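Protein interacting with Hsp90 1 (Saccharomyces cerevisiae, PDB 4CHH) takes part in pre-rRNA processing, is required for the interaction of NOP58 with snoRNA, and joins RVB1, RVB2 and TAH1 in the R2TP complex. Local coordinates at residues 121-124 and 125-128; 135-138 and 139-142. One frame throughout, in Å; residues are numbered along the deposited sequence.

Contact 1: 121-124 and 125-128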
ATOM      1  N   CYS A 121      -8.304   9.018  -4.175  1.00 18.56           N
ATOM      2  CA  CYS A 121      -7.372   8.245  -5.012  1.00 18.50           C
ATOM      3  C   CYS A 121      -7.848   6.804  -5.169  1.00 18.97           C
ATOM      4  O   CYS A 121      -7.679   6.242  -6.244  1.00 16.87           O
ATOM      5  CB  CYS A 121      -5.956   8.307  -4.449  1.00 19.27           C
ATOM      6  SG  CYS A 121      -5.317   9.992  -4.264  1.00 23.73           S
ATOM      7  N   SER A 122      -8.501   6.225  -4.126  1.00 15.91           N
ATOM      8  CA  SER A 122      -9.062   4.871  -4.199  1.00 15.30           C
ATOM      9  C   SER A 122     -10.188   4.811  -5.237  1.00 19.65           C
ATOM     10  O   SER A 122     -10.418   3.755  -5.820  1.00 19.75           O
ATOM     11  CB  SER A 122      -9.549   4.402  -2.830  1.00 17.37           C
ATOM     12  OG  SER A 122     -10.866   4.833  -2.515  1.00 21.48           O
ATOM     13  N   ARG A 123     -10.893   5.945  -5.463  1.00 18.62           N
ATOM     14  CA  ARG A 123     -11.970   6.021  -6.454  1.00 18.25           C
ATOM     15  C   ARG A 123     -11.391   6.190  -7.862  1.00 21.02           C
ATOM     16  O   ARG A 123     -11.933   5.632  -8.805  1.00 20.70           O
ATOM     17  CB  ARG A 123     -12.970   7.150  -6.108  1.00 18.99           C
ATOM     18  CG  ARG A 123     -13.882   6.854  -4.888  1.00 20.78           C
ATOM     19  CD  ARG A 123     -13.485   5.593  -4.133  1.00 28.49           C
ATOM     20  NE  ARG A 123     -14.317   4.460  -4.467  1.00 35.98           N
ATOM     21  CZ  ARG A 123     -14.094   3.209  -4.084  1.00 38.63           C
ATOM     22  NH1 ARG A 123     -13.017   2.905  -3.367  1.00 27.29           N
ATOM     23  NH2 ARG A 123     -14.924   2.251  -4.439  1.00 29.84           N
ATOM     24  N   TRP A 124     -10.296   6.932  -8.007  1.00 19.30           N
ATOM     25  CA  TRP A 124      -9.633   7.131  -9.313  1.00 19.27           C
ATOM     26  C   TRP A 124      -9.175   5.801  -9.900  1.00 22.72           C
ATOM     27  O   TRP A 124      -9.323   5.582 -11.096  1.00 20.17           O
ATOM     28  CB  TRP A 124      -8.391   8.043  -9.175  1.00 17.73           C
ATOM     29  CG  TRP A 124      -8.633   9.454  -8.722  1.00 18.43           C
ATOM     30  CD1 TRP A 124      -9.794  10.165  -8.819  1.00 21.60           C
ATOM     31  CD2 TRP A 124      -7.651  10.359  -8.198  1.00 17.72           C
ATOM     32  NE1 TRP A 124      -9.620  11.425  -8.301  1.00 21.43           N
ATOM     33  CE2 TRP A 124      -8.308  11.582  -7.936  1.00 21.53           C
ATOM     34  CE3 TRP A 124      -6.274  10.251  -7.914  1.00 18.87           C
ATOM     35  CZ2 TRP A 124      -7.637  12.701  -7.426  1.00 20.23           C
ATOM     36  CZ3 TRP A 124      -5.605  11.366  -7.423  1.00 20.46           C
ATOM     37  CH2 TRP A 124      -6.293  12.562  -7.143  1.00 20.98           C
ATOM     38  N   ILE A 125      -8.589   4.916  -9.047  1.00 19.57           N
ATOM     39  CA  ILE A 125      -8.029   3.638  -9.506  1.00 19.68           C
ATOM     40  C   ILE A 125      -9.153   2.617  -9.848  1.00 27.64           C
ATOM     41  O   ILE A 125      -8.852   1.602 -10.474  1.00 27.22           O
ATOM     42  CB  ILE A 125      -6.945   3.076  -8.540  1.00 20.62           C
ATOM     43  CG1 ILE A 125      -7.534   2.754  -7.129  1.00 19.85           C
ATOM     44  CG2 ILE A 125      -5.764   4.063  -8.473  1.00 18.40           C
ATOM     45  CD1 ILE A 125      -6.662   1.940  -6.204  1.00 21.45           C
ATOM     46  N   CYS A 126     -10.432   2.921  -9.495  1.00 27.81           N
ATOM     47  CA  CYS A 126     -11.603   2.114  -9.892  1.00 30.02           C
ATOM     48  C   CYS A 126     -11.912   2.332 -11.357  1.00 34.44           C
ATOM     49  O   CYS A 126     -12.328   1.400 -12.039  1.00 34.45           O
ATOM     50  CB  CYS A 126     -12.827   2.478  -9.060  1.00 31.81           C
ATOM     51  SG  CYS A 126     -12.794   1.863  -7.374  1.00 36.50           S
ATOM     52  N   ASP A 127     -11.811   3.603 -11.804  1.00 32.30           N
ATOM     53  CA  ASP A 127     -12.186   4.087 -13.133  1.00 33.14           C
ATOM     54  C   ASP A 127     -11.061   4.074 -14.179  1.00 35.01           C
ATOM     55  O   ASP A 127     -11.350   4.232 -15.368  1.00 35.33           O
ATOM     56  CB  ASP A 127     -12.724   5.525 -13.007  1.00 36.05           C
ATOM     57  CG  ASP A 127     -13.924   5.692 -12.097  1.00 52.32           C
ATOM     58  OD1 ASP A 127     -14.721   4.724 -11.970  1.00 53.73           O
ATOM     59  OD2 ASP A 127     -14.081   6.790 -11.527  1.00 63.76           O
ATOM     60  N   ASP A 128      -9.791   3.946 -13.760  1.00 27.83           N
ATOM     61  CA  ASP A 128      -8.679   3.911 -14.709  1.00 25.17           C
ATOM     62  C   ASP A 128      -7.766   2.752 -14.325  1.00 26.33           C
ATOM     63  O   ASP A 128      -7.111   2.775 -13.271  1.00 23.72           O
ATOM     64  CB  ASP A 128      -7.945   5.270 -14.762  1.00 25.73           C
ATOM     65  CG  ASP A 128      -6.900   5.384 -15.870  1.00 28.99           C
ATOM     66  OD1 ASP A 128      -5.926   4.616 -15.844  1.00 26.81           O
ATOM     67  OD2 ASP A 128      -7.030   6.288 -16.721  1.00 35.15           O
TER
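Ile125 turns back along its helix and lays its longer branch against the carbonyls of the preceding turn. Its CG1 sits between the backbone N and the carbonyl carbon (chi1 63°), which brings it to 3.3 Å from Ser122 O. The shorter branch, CG2, lies 3.7 Å from Cys121 O. That same oxygen takes the amide of Ile125, with Ile125 N to Cys121 O at 3.2 Å. Beyond these atoms the Ile125 side chain is buried against Phe38 of strand 29-47 and against Leu131 and Leu135 of helix 129-147. Without the two branches, as with an alanine here, helix 119-127 would probably lose its packing on Phe38, Leu131 and Leu135, with a gap opened between the two helices and strand 29-47.

This is the last turn of helix 119-127, where the bonding loosens into a mix of three- and four-residue steps. Cys126 N bonds to Arg123 O at 3.2 Å, from above the carbonyl plane. Trp124 O receives two weak bonds, from Asp127 N and Asp128 N. Asp128 is the N-cap of helix 129-147, with its OD1 taking a bond from Leu131 N.

Trp124 CG stands anti to the carbonyl carbon (chi1 -63°), which lays one ring face over Cys121 CA, off-centre, with that atom 3.6 Å above the plane. The Trp124 side chain also touches Leu131 and Asp75.

Arg123 and Cys126 meet on the exposed side. Cys126 SG lies over one face of the guanidinium, off its centre, 3.6 Å from Arg123 NH2. The Arg123 chain bends at chi2 and chi3, and this folds the group back over the helix. Arg123 NH1 gives Ser122 OG a nearly straight, in-plane bond of 3.0 Å. Ser122 OG is also bonded to Ser119 O, one turn back.

Contact 2: 135-138 and 139-142; sequences LVEW and CLES
Val136 and Leu140 lie side by side and point the same way, one helical turn apart. Their branches meet at Val136 CG1 and Leu140 CD1, 4.2 Å apart. Leu135 CD1 packs on Cys139 SG at 3.8 Å. These four buried residues form the tight side of the contact. They belong to helix 129-147, which rests this face on the sheet: Val136 and Cys139 touch Ile40, Leu140 touches Ile61, and Leu135 touches Val63 and Ile117. Regular four-residue backbone bonds run through the whole contact. Trp138 O is gripped twice by Ser142: Ser142 OG bonds to it at 2.7 Å and Ser142 N at 2.9 Å, from opposite faces of the carbonyl plane. Ser142 OG stands beside its own backbone N (chi1 -60°), turned back to that oxygen.

The other side is looser and partly exposed. Here Glu137 OE2 lies 3.0 Å from Glu141 OE2, with the carboxylate planes 88° apart. If both groups are ionised, this approach would probably be repulsive. Arg153, salt-bridged to Glu137 OE1 and touching Glu141, probably eases it. Glu141 OE1 lies at the edge of the Trp138 ring, in its plane, 3.6 Å from Trp138 CD1.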
ATOM      1  N   LEU A 135      -0.505   2.156  -9.342  1.00 11.09           N
ATOM      2  CA  LEU A 135      -0.696   2.254  -7.893  1.00 11.94           C
ATOM      3  C   LEU A 135      -0.234   0.929  -7.222  1.00 16.16           C
ATOM      4  O   LEU A 135       0.419   0.961  -6.175  1.00 15.19           O
ATOM      5  CB  LEU A 135      -2.179   2.612  -7.566  1.00 12.41           C
ATOM      6  CG  LEU A 135      -2.645   2.777  -6.069  1.00 15.73           C
ATOM      7  CD1 LEU A 135      -2.980   1.435  -5.436  1.00 14.93           C
ATOM      8  CD2 LEU A 135      -1.648   3.598  -5.210  1.00 17.35           C
ATOM      9  N   VAL A 136      -0.566  -0.223  -7.832  1.00 14.77           N
ATOM     10  CA  VAL A 136      -0.162  -1.541  -7.304  1.00 14.24           C
ATOM     11  C   VAL A 136       1.381  -1.624  -7.221  1.00 16.45           C
ATOM     12  O   VAL A 136       1.902  -2.103  -6.218  1.00 14.83           O
ATOM     13  CB  VAL A 136      -0.780  -2.677  -8.165  1.00 17.51           C
ATOM     14  CG1 VAL A 136      -0.025  -4.007  -7.990  1.00 16.85           C
ATOM     15  CG2 VAL A 136      -2.259  -2.841  -7.822  1.00 17.28           C
ATOM     16  N   GLU A 137       2.096  -1.168  -8.292  1.00 13.26           N
ATOM     17  CA  GLU A 137       3.549  -1.119  -8.343  1.00 13.08           C
ATOM     18  C   GLU A 137       4.106  -0.224  -7.212  1.00 15.66           C
ATOM     19  O   GLU A 137       5.062  -0.628  -6.545  1.00 16.33           O
ATOM     20  CB  GLU A 137       4.011  -0.606  -9.741  1.00 14.77           C
ATOM     21  CG  GLU A 137       5.532  -0.456  -9.869  1.00 18.27           C
ATOM     22  CD  GLU A 137       6.367  -1.700  -9.604  1.00 27.49           C
ATOM     23  OE1 GLU A 137       5.884  -2.826  -9.864  1.00 23.09           O
ATOM     24  OE2 GLU A 137       7.493  -1.550  -9.086  1.00 20.51           O
ATOM     25  N   TRP A 138       3.493   0.973  -6.984  1.00 13.11           N
ATOM     26  CA  TRP A 138       3.880   1.904  -5.905  1.00 13.07           C
ATOM     27  C   TRP A 138       3.729   1.279  -4.521  1.00 16.42           C
ATOM     28  O   TRP A 138       4.573   1.522  -3.651  1.00 14.42           O
ATOM     29  CB  TRP A 138       3.061   3.180  -5.960  1.00 12.68           C
ATOM     30  CG  TRP A 138       3.477   4.128  -7.050  1.00 13.87           C
ATOM     31  CD1 TRP A 138       4.709   4.224  -7.639  1.00 16.46           C
ATOM     32  CD2 TRP A 138       2.655   5.118  -7.673  1.00 13.79           C
ATOM     33  NE1 TRP A 138       4.695   5.193  -8.614  1.00 14.91           N
ATOM     34  CE2 TRP A 138       3.464   5.801  -8.619  1.00 17.24           C
ATOM     35  CE3 TRP A 138       1.334   5.556  -7.474  1.00 14.63           C
ATOM     36  CZ2 TRP A 138       2.987   6.880  -9.370  1.00 16.13           C
ATOM     37  CZ3 TRP A 138       0.842   6.582  -8.273  1.00 15.60           C
ATOM     38  CH2 TRP A 138       1.661   7.226  -9.210  1.00 16.25           C
ATOM     39  N   CYS A 139       2.653   0.478  -4.321  1.00 11.49           N
ATOM     40  CA  CYS A 139       2.408  -0.250  -3.069  1.00 12.60           C
ATOM     41  C   CYS A 139       3.490  -1.297  -2.852  1.00 16.17           C
ATOM     42  O   CYS A 139       4.017  -1.386  -1.751  1.00 16.57           O
ATOM     43  CB  CYS A 139       1.012  -0.875  -3.056  1.00 12.86           C
ATOM     44  SG  CYS A 139      -0.315   0.334  -2.919  1.00 18.14           S
ATOM     45  N   LEU A 140       3.865  -2.051  -3.906  1.00 13.49           N
ATOM     46  CA  LEU A 140       4.937  -3.032  -3.812  1.00 13.68           C
ATOM     47  C   LEU A 140       6.259  -2.349  -3.473  1.00 15.12           C
ATOM     48  O   LEU A 140       6.964  -2.807  -2.586  1.00 12.08           O
ATOM     49  CB  LEU A 140       5.083  -3.827  -5.123  1.00 14.15           C
ATOM     50  CG  LEU A 140       3.926  -4.776  -5.461  1.00 19.73           C
ATOM     51  CD1 LEU A 140       3.870  -5.045  -6.954  1.00 18.86           C
ATOM     52  CD2 LEU A 140       4.008  -6.060  -4.666  1.00 20.24           C
ATOM     53  N   GLU A 141       6.591  -1.245  -4.172  1.00 12.58           N
ATOM     54  CA  GLU A 141       7.822  -0.493  -3.892  1.00 12.12           C
ATOM     55  C   GLU A 141       7.824   0.057  -2.476  1.00 16.53           C
ATOM     56  O   GLU A 141       8.873   0.075  -1.838  1.00 16.72           O
ATOM     57  CB  GLU A 141       7.996   0.672  -4.887  1.00 12.28           C
ATOM     58  CG  GLU A 141       8.272   0.192  -6.303  1.00 19.54           C
ATOM     59  CD  GLU A 141       8.347   1.255  -7.396  1.00 39.26           C
ATOM     60  OE1 GLU A 141       7.727   2.335  -7.253  1.00 27.97           O
ATOM     61  OE2 GLU A 141       8.975   0.969  -8.438  1.00 36.05           O
ATOM     62  N   SER A 142       6.652   0.505  -1.976  1.00 14.18           N
ATOM     63  CA  SER A 142       6.567   1.053  -0.613  1.00 14.26           C
ATOM     64  C   SER A 142       6.969   0.037   0.440  1.00 16.30           C
ATOM     65  O   SER A 142       7.666   0.417   1.374  1.00 15.17           O
ATOM     66  CB  SER A 142       5.176   1.598  -0.310  1.00 17.55           C
ATOM     67  OG  SER A 142       4.886   2.620  -1.243  1.00 32.31           O
TER

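Contact 1 comes first along the chain, at the end of helix 119-127. Contact 2 follows in the middle of helix 129-147. Asp128 marks the change from one helix to the next. The centres of the two contacts are about 15 Å apart, yet they touch: Ile125 CD1 packs on Leu135 CD1 at 3.8 Å. Both also reach strand 29-47, where Phe38 is touched by Ile125 and by Val136. Contact 2 is nearer the centre of the chain, and contact 1 lies further out. Together they join two consecutive helices to each other and to the mixed sheet within the PIH1 N-terminal domain.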